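Local coordinates for protein malate dehydrogenase (Entamoeba histolytica, PDB 3I0P) that probably catalyses the NAD-dependent interconversion of malate and oxaloacetate, as a member of the malate/L-lactate dehydrogenase family, at residues Asp12-Phe17 with Asp342-Val347; Pro74-Glu79 with Met101-Glu106; Ala152-Asp157 with Ser238-Gly243. One frame throughout, in Å; residues are numbered along the deposited sequence. Where two conformers were deposited one is given.

Contact 1: Asp12-Phe17 with Asp342-Val347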
# COMPACT_ATOMS: atom_id res chain seq x y z
N ASP A 12 20.93 -24.54 -10.35
CA ASP A 12 20.66 -25.95 -10.08
C ASP A 12 21.47 -26.49 -8.90
O ASP A 12 20.91 -27.16 -8.04
CB ASP A 12 20.91 -26.81 -11.33
CG ASP A 12 19.84 -26.64 -12.41
OD1 ASP A 12 18.62 -26.71 -12.12
OD2 ASP A 12 20.23 -26.46 -13.59
N THR A 13 22.77 -26.19 -8.86
CA THR A 13 23.63 -26.62 -7.75
C THR A 13 23.09 -26.08 -6.42
O THR A 13 22.91 -26.84 -5.47
CB THR A 13 25.12 -26.17 -7.92
OG1 THR A 13 25.66 -26.71 -9.13
CG2 THR A 13 25.99 -26.63 -6.76
N ILE A 14 22.83 -24.77 -6.37
CA ILE A 14 22.30 -24.10 -5.18
C ILE A 14 20.96 -24.70 -4.75
O ILE A 14 20.75 -24.96 -3.56
CB ILE A 14 22.18 -22.57 -5.41
CG1 ILE A 14 23.55 -21.97 -5.75
CG2 ILE A 14 21.58 -21.87 -4.18
CD1 ILE A 14 23.49 -20.59 -6.36
N LYS A 15 20.07 -24.90 -5.73
CA LYS A 15 18.74 -25.51 -5.58
C LYS A 15 18.82 -26.87 -4.92
O LYS A 15 18.18 -27.10 -3.89
CB LYS A 15 18.11 -25.73 -6.95
CG LYS A 15 16.96 -24.85 -7.35
CD LYS A 15 16.50 -25.26 -8.74
CE LYS A 15 15.00 -25.04 -8.94
NZ LYS A 15 14.70 -24.58 -10.33
N GLU A 16 19.58 -27.78 -5.54
CA GLU A 16 19.71 -29.17 -5.09
C GLU A 16 20.36 -29.26 -3.73
O GLU A 16 19.97 -30.08 -2.90
CB GLU A 16 20.54 -29.97 -6.11
CG GLU A 16 21.20 -31.24 -5.54
CD GLU A 16 20.25 -32.43 -5.45
OE1 GLU A 16 19.03 -32.25 -5.64
OE2 GLU A 16 20.73 -33.55 -5.18
N PHE A 17 21.35 -28.39 -3.50
CA PHE A 17 22.15 -28.41 -2.27
C PHE A 17 21.29 -28.04 -1.09
O PHE A 17 21.34 -28.67 -0.05
CB PHE A 17 23.32 -27.44 -2.38
CG PHE A 17 24.11 -27.30 -1.12
CD1 PHE A 17 24.99 -28.31 -0.71
CD2 PHE A 17 23.99 -26.16 -0.32
CE1 PHE A 17 25.74 -28.19 0.47
CE2 PHE A 17 24.72 -26.03 0.86
CZ PHE A 17 25.60 -27.04 1.26
N ASP A 342 25.11 -17.80 -10.39
CA ASP A 342 25.04 -16.75 -9.38
C ASP A 342 26.43 -16.56 -8.77
O ASP A 342 27.07 -17.51 -8.35
CB ASP A 342 24.01 -17.16 -8.32
CG ASP A 342 23.66 -16.04 -7.34
OD1 ASP A 342 24.10 -14.88 -7.50
OD2 ASP A 342 22.91 -16.34 -6.38
N ASP A 343 26.90 -15.32 -8.75
CA ASP A 343 28.19 -15.01 -8.17
C ASP A 343 28.08 -14.83 -6.66
O ASP A 343 27.66 -13.77 -6.18
CB ASP A 343 28.79 -13.78 -8.83
CG ASP A 343 29.09 -13.98 -10.30
OD1 ASP A 343 29.82 -14.93 -10.67
OD2 ASP A 343 28.59 -13.17 -11.10
N LEU A 344 28.45 -15.85 -5.91
CA LEU A 344 28.33 -15.84 -4.46
C LEU A 344 29.61 -15.36 -3.77
O LEU A 344 30.71 -15.73 -4.19
CB LEU A 344 27.97 -17.24 -3.94
CG LEU A 344 26.74 -17.91 -4.56
CD1 LEU A 344 26.50 -19.27 -3.93
CD2 LEU A 344 25.51 -17.01 -4.41
N PRO A 345 29.46 -14.53 -2.72
CA PRO A 345 30.60 -14.12 -1.90
C PRO A 345 31.32 -15.33 -1.32
O PRO A 345 30.75 -16.42 -1.27
CB PRO A 345 29.95 -13.33 -0.77
CG PRO A 345 28.71 -12.79 -1.37
CD PRO A 345 28.22 -13.85 -2.30
N LEU A 346 32.57 -15.12 -0.90
CA LEU A 346 33.43 -16.16 -0.34
C LEU A 346 32.88 -16.72 0.97
O LEU A 346 32.98 -17.92 1.22
CB LEU A 346 34.83 -15.60 -0.10
CG LEU A 346 35.99 -16.54 -0.45
CD1 LEU A 346 36.41 -16.37 -1.93
CD2 LEU A 346 37.20 -16.36 0.54
N VAL A 347 32.30 -15.85 1.79
CA VAL A 347 31.66 -16.29 3.04
C VAL A 347 30.58 -17.34 2.79
O VAL A 347 30.49 -18.32 3.52
CB VAL A 347 31.14 -15.08 3.91
CG1 VAL A 347 30.03 -14.30 3.20
CG2 VAL A 347 30.69 -15.55 5.29

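Contact 2: Pro74-Glu79 with Met101-Glu106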
# COMPACT_ATOMS: atom_id res chain seq x y z
N PRO A 74 0.97 -26.27 8.85
CA PRO A 74 -0.01 -25.39 9.49
C PRO A 74 -1.29 -26.12 9.89
O PRO A 74 -1.61 -27.16 9.32
CB PRO A 74 -0.31 -24.37 8.40
CG PRO A 74 -0.03 -25.09 7.13
CD PRO A 74 1.19 -25.90 7.45
N SER A 75 -2.01 -25.58 10.88
CA SER A 75 -3.30 -26.13 11.30
C SER A 75 -4.42 -25.12 11.07
O SER A 75 -4.27 -23.94 11.40
CB SER A 75 -3.28 -26.49 12.79
OG SER A 75 -2.32 -27.49 13.08
N ILE A 76 -5.53 -25.59 10.53
CA ILE A 76 -6.71 -24.75 10.33
C ILE A 76 -7.36 -24.46 11.68
O ILE A 76 -7.79 -25.38 12.38
CB ILE A 76 -7.72 -25.42 9.34
CG1 ILE A 76 -7.11 -25.48 7.93
CG2 ILE A 76 -9.02 -24.65 9.30
CD1 ILE A 76 -7.69 -26.56 7.04
N ILE A 77 -7.40 -23.18 12.07
CA ILE A 77 -8.08 -22.76 13.29
C ILE A 77 -9.55 -22.40 13.02
O ILE A 77 -10.45 -22.84 13.74
CB ILE A 77 -7.35 -21.60 14.01
CG1 ILE A 77 -5.92 -22.00 14.43
CG2 ILE A 77 -8.14 -21.10 15.21
CD1 ILE A 77 -5.78 -23.32 15.17
N ARG A 78 -9.79 -21.60 11.98
CA ARG A 78 -11.12 -21.11 11.64
C ARG A 78 -11.21 -20.90 10.14
O ARG A 78 -10.42 -20.14 9.57
CB ARG A 78 -11.43 -19.80 12.38
CG ARG A 78 -12.92 -19.60 12.66
CD ARG A 78 -13.29 -18.16 13.03
NE ARG A 78 -13.00 -17.81 14.42
CZ ARG A 78 -13.63 -16.84 15.10
NH1 ARG A 78 -13.31 -16.59 16.36
NH2 ARG A 78 -14.59 -16.12 14.51
N GLU A 79 -12.14 -21.59 9.49
CA GLU A 79 -12.28 -21.51 8.03
C GLU A 79 -13.70 -21.15 7.58
O GLU A 79 -14.67 -21.75 8.05
CB GLU A 79 -11.83 -22.83 7.39
CG GLU A 79 -11.87 -22.87 5.86
CD GLU A 79 -11.37 -24.19 5.28
OE1 GLU A 79 -11.53 -25.25 5.94
OE2 GLU A 79 -10.83 -24.17 4.15
N MET A 101 -1.24 -19.14 0.78
CA MET A 101 -1.58 -18.46 -0.47
C MET A 101 -2.26 -19.41 -1.46
O MET A 101 -3.27 -19.06 -2.06
CB MET A 101 -0.34 -17.78 -1.08
CG MET A 101 -0.59 -17.12 -2.44
SD MET A 101 -1.85 -15.82 -2.46
CE MET A 101 -0.89 -14.37 -2.03
N LYS A 102 -1.71 -20.61 -1.63
CA LYS A 102 -2.34 -21.62 -2.49
C LYS A 102 -3.79 -21.81 -2.07
O LYS A 102 -4.68 -21.98 -2.90
CB LYS A 102 -1.62 -22.96 -2.38
CG LYS A 102 -0.51 -23.13 -3.37
CD LYS A 102 0.32 -24.38 -3.05
CE LYS A 102 -0.44 -25.68 -3.29
NZ LYS A 102 0.40 -26.86 -2.89
N MET A 103 -4.00 -21.77 -0.76
CA MET A 103 -5.31 -21.90 -0.16
C MET A 103 -6.17 -20.67 -0.46
O MET A 103 -7.34 -20.82 -0.83
CB MET A 103 -5.11 -22.09 1.34
CG MET A 103 -6.31 -22.56 2.09
SD MET A 103 -5.81 -23.40 3.60
CE MET A 103 -7.44 -23.61 4.30
N ALA A 104 -5.59 -19.48 -0.34
CA ALA A 104 -6.30 -18.26 -0.72
C ALA A 104 -6.67 -18.23 -2.21
O ALA A 104 -7.73 -17.73 -2.58
CB ALA A 104 -5.49 -17.04 -0.34
N ILE A 105 -5.78 -18.76 -3.06
CA ILE A 105 -6.02 -18.85 -4.50
C ILE A 105 -7.20 -19.79 -4.79
O ILE A 105 -8.11 -19.45 -5.56
CB ILE A 105 -4.77 -19.36 -5.26
CG1 ILE A 105 -3.68 -18.29 -5.27
CG2 ILE A 105 -5.11 -19.77 -6.69
CD1 ILE A 105 -2.29 -18.83 -5.59
N GLU A 106 -7.17 -20.95 -4.15
CA GLU A 106 -8.17 -21.98 -4.31
C GLU A 106 -9.56 -21.42 -4.00
O GLU A 106 -10.51 -21.60 -4.78
CB GLU A 106 -7.82 -23.13 -3.36
CG GLU A 106 -8.46 -24.48 -3.66
CD GLU A 106 -8.34 -25.46 -2.49
OE1 GLU A 106 -7.82 -25.06 -1.41
OE2 GLU A 106 -8.77 -26.63 -2.64

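Contact 3: Ala152-Asp157 with Ser238-Gly243. With NAD (nicotinamide-adenine-dinucleotide), chain B.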
# COMPACT_ATOMS: atom_id res chain seq x y z
N ALA A 152 11.27 3.07 13.35
CA ALA A 152 10.63 4.07 14.21
C ALA A 152 9.40 4.67 13.56
O ALA A 152 9.42 5.01 12.37
CB ALA A 152 11.60 5.18 14.56
N ALA A 153 8.33 4.80 14.35
CA ALA A 153 7.14 5.56 13.98
C ALA A 153 7.52 7.00 13.60
O ALA A 153 8.65 7.43 13.84
CB ALA A 153 6.16 5.58 15.13
N THR A 154 6.58 7.73 13.01
CA THR A 154 6.80 9.15 12.71
C THR A 154 6.81 9.93 14.03
O THR A 154 5.87 9.83 14.82
CB THR A 154 5.74 9.73 11.75
OG1 THR A 154 5.72 8.95 10.54
CG2 THR A 154 6.05 11.17 11.39
N PHE A 155 7.89 10.68 14.24
CA PHE A 155 8.19 11.41 15.49
C PHE A 155 8.76 10.50 16.59
O PHE A 155 8.84 10.91 17.75
CB PHE A 155 6.98 12.22 16.02
CG PHE A 155 6.36 13.15 15.01
CD1 PHE A 155 7.15 13.86 14.10
CD2 PHE A 155 4.98 13.35 14.99
CE1 PHE A 155 6.57 14.72 13.16
CE2 PHE A 155 4.38 14.21 14.06
CZ PHE A 155 5.18 14.89 13.14
N GLY A 156 9.15 9.28 16.21
CA GLY A 156 9.64 8.28 17.16
C GLY A 156 11.15 8.23 17.21
O GLY A 156 11.82 8.62 16.25
N ASP A 157 11.69 7.76 18.34
CA ASP A 157 13.14 7.77 18.59
C ASP A 157 13.59 6.37 19.04
O ASP A 157 14.58 6.22 19.77
CB ASP A 157 13.48 8.83 19.65
CG ASP A 157 14.93 9.32 19.56
OD1 ASP A 157 15.51 9.33 18.46
OD2 ASP A 157 15.49 9.70 20.62
N SER A 238 11.67 10.80 7.87
CA SER A 238 11.31 11.13 9.25
C SER A 238 10.42 12.36 9.36
O SER A 238 9.76 12.54 10.38
CB SER A 238 12.56 11.30 10.13
OG SER A 238 13.61 11.94 9.43
N ASP A 239 10.41 13.18 8.32
CA ASP A 239 9.56 14.37 8.27
C ASP A 239 8.29 14.11 7.46
O ASP A 239 8.33 13.49 6.38
CB ASP A 239 10.29 15.57 7.66
CG ASP A 239 11.68 15.80 8.25
OD1 ASP A 239 11.83 15.81 9.50
OD2 ASP A 239 12.62 15.98 7.46
N GLU A 240 7.17 14.62 7.98
CA GLU A 240 5.88 14.58 7.30
C GLU A 240 5.97 15.25 5.93
O GLU A 240 5.24 14.89 4.99
CB GLU A 240 4.83 15.31 8.12
CG GLU A 240 4.44 14.62 9.39
CD GLU A 240 3.40 15.39 10.16
OE1 GLU A 240 3.30 16.62 9.96
OE2 GLU A 240 2.68 14.77 10.97
N VAL A 241 6.89 16.21 5.84
CA VAL A 241 7.07 16.99 4.63
C VAL A 241 7.48 16.11 3.44
O VAL A 241 7.07 16.35 2.31
CB VAL A 241 8.01 18.23 4.87
CG1 VAL A 241 9.49 17.87 4.84
CG2 VAL A 241 7.70 19.33 3.89
N SER A 242 8.26 15.07 3.71
CA SER A 242 8.72 14.16 2.66
C SER A 242 7.80 12.95 2.52
O SER A 242 7.97 12.14 1.61
CB SER A 242 10.17 13.74 2.90
OG SER A 242 10.33 13.25 4.21
N GLY A 243 6.83 12.82 3.44
CA GLY A 243 5.82 11.76 3.38
C GLY A 243 5.95 10.65 4.41
O GLY A 243 5.31 9.59 4.27
PA NAD B . -1.73 13.60 3.93
O1A NAD B . -2.50 14.75 4.52
O2A NAD B . -0.30 13.81 3.58
O5B NAD B . -1.86 12.39 4.98
C5B NAD B . -3.15 12.01 5.49
C4B NAD B . -3.13 10.64 6.19
O4B NAD B . -1.93 10.45 6.96
C3B NAD B . -4.26 10.49 7.19
O3B NAD B . -4.62 9.10 7.25
C2B NAD B . -3.64 10.92 8.50
O2B NAD B . -4.30 10.32 9.62
C1B NAD B . -2.23 10.40 8.36
N9A NAD B . -1.20 11.16 9.13
C8A NAD B . -0.85 12.45 8.96
N7A NAD B . 0.15 12.73 9.83
C5A NAD B . 0.43 11.61 10.53
C6A NAD B . 1.33 11.29 11.55
N6A NAD B . 2.19 12.22 12.04
N1A NAD B . 1.35 10.03 12.06
C2A NAD B . 0.52 9.10 11.60
N3A NAD B . -0.36 9.38 10.62
C4A NAD B . -0.42 10.62 10.08
O3 NAD B . -2.52 12.97 2.66
PN NAD B . -2.76 13.62 1.18
O1N NAD B . -2.02 12.76 0.19
O2N NAD B . -2.54 15.11 1.22
O5D NAD B . -4.33 13.40 0.93
C5D NAD B . -5.30 14.28 1.50
C4D NAD B . -6.70 13.94 0.97
O4D NAD B . -6.76 14.15 -0.44
C3D NAD B . -7.06 12.48 1.21
O3D NAD B . -8.30 12.45 1.93
C2D NAD B . -7.17 11.86 -0.19
O2D NAD B . -8.20 10.87 -0.35
C1D NAD B . -7.48 13.06 -1.04
N1N NAD B . -7.12 12.85 -2.44
C2N NAD B . -8.12 12.58 -3.32
C3N NAD B . -7.82 12.37 -4.67
C7N NAD B . -8.91 12.06 -5.66
O7N NAD B . -8.61 11.89 -6.83
N7N NAD B . -10.17 11.97 -5.24
C4N NAD B . -6.50 12.46 -5.10
C5N NAD B . -5.49 12.74 -4.17
C6N NAD B . -5.83 12.94 -2.83

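Contact 1: Asp12-Phe17 with Asp342-Val347
A helix packed against one strand of a small two-stranded antiparallel sheet makes this contact, in which I14 of helix 11-24 meets D342 and L344 of strand 342-345. One atom does the work on the helix side. It is CD1 of I14, the end of the longer branch of that side chain. CG1 stands anti to the carbonyl carbon (chi1 -59°) and the chain runs on extended, which carries CD1 out from the helix to the strand. There it lies 4.0 Å from CB of D342 and 4.1 Å from CD1 of L344. The two approaches differ. I14 and L344 reach toward each other tip to tip, methyl to methyl. I14 and D342 cross at about a right angle, and it is the CB methylene of the aspartate that is touched, not the carboxylate. The carboxylate of D342 has a long, weak ion pair with R337. D342 and L344, on either side of D343 in the strand, both point their CB atoms toward the helix. No hydrogen bond links the two segments. All three touching residues are buried, and the contact is plain apolar packing. Strand 6-9 pairs with strand 342-345 through backbone bonds of D342 with V9 and L344 with K7. V9 also touches I14 and L344, I40 of helix 29-45 touches I14, and I349 and M352 of helix 346-359 pack on L344.

Contact 2: Pro74-Glu79 with Met101-Glu106
Apolar contact joins I76 of strand 75-79 to M103 of helix 93-111. The methionine methyl, CE, lies 4.0 Å from CD1 of I76 and 4.1 Å from its CG1. It therefore rests on the outer part of the longer isoleucine branch. M103 has CG anti to its backbone nitrogen (chi1 -166°) and is extended beyond, which takes CE from the helix to the strand. A polar atom also touches the same methyl. OE2 of E79 lies 3.4 Å from CE of M103, a van der Waals contact and not a hydrogen bond. E79 is extended too, and the two long side chains cross at a slant. The carboxylate has its ionic partner elsewhere: OE2 forms a salt bridge with K107, one residue past the helix segment. This would probably stabilise the charged form of E79 at the surface. E106 is a like charge, with OE1 6.4 Å from OE2 of E79. I76 and E79 lie on either side of a corner in the chain at I77. Strand 75-79 is an outermost strand of the mixed sheet within this chain, next to strand 83-87, whose C84 touches both I76 and M103. Helix 93-111 packs on the sheet: M103 and A104 on V116 of strand 113-121, M101 and I105 on F286 and A288 of strand 282-290.

Contact 3: Ala152-Asp157 with Ser238-Gly243
F155 and E240 meet beside the adenine end of a bound NAD. CZ of F155 lies 3.3 Å from OE2 of E240 and 3.5 Å from its CD. The carboxylate approaches the ring obliquely, with the two planes 49° apart. The same OE2 accepts a hydrogen bond of 2.8 Å from N6A, the adenine amino group of NAD, and the bond is fairly straight at 164°. N6A is also 3.6 Å from CE2 of F155. OE2 has a second strong partner, a salt bridge with K329 of the second subunit, which would be expected to keep the carboxylate ionised. E240 is extended beyond CG, which takes its carboxylate to both the ring and the adenine. T154 also borders the site: its CG2 stands 3.9 Å from the F155 ring plane, over the centre of one face, and lies 4.1 Å from the backbone O of S238. These residues form part of an NAD site built across the dimer interface, since D181, E330, G327 and A183 of the second subunit also bond the cofactor. F155 sits in a type II beta turn from A153 to G156, closed by G156 N to A153 O. H320 of the second subunit stacks on its ring. OG1 of T154 is hydrogen-bonded to S244 OG. On the other segment, G243 occupies the N-cap position of helix 244-259, whose H245 and K246 also bond NAD.

Overall arrangement
Contacts 2 and 3 both fall within the span of chain closed by contact 1, and contact 2 closes before contact 3 opens. No two of them touch. Contacts 1 and 3 have their centres about 39 Å apart, on opposite sides of the centre of the chain. The centres of contacts 2 and 3 are about 36 Å apart. Contacts 1 and 2 are the nearest pair, with centres about 33 Å apart and nearest atoms about 16 Å apart. Contact 3 lies at the adenine end of a bound NAD. In contact 1 the side chain of D342 is about 14 Å from a bound NAD. Contact 2 reaches the second subunit at one residue, contact 3 at nine, and contact 1 at none.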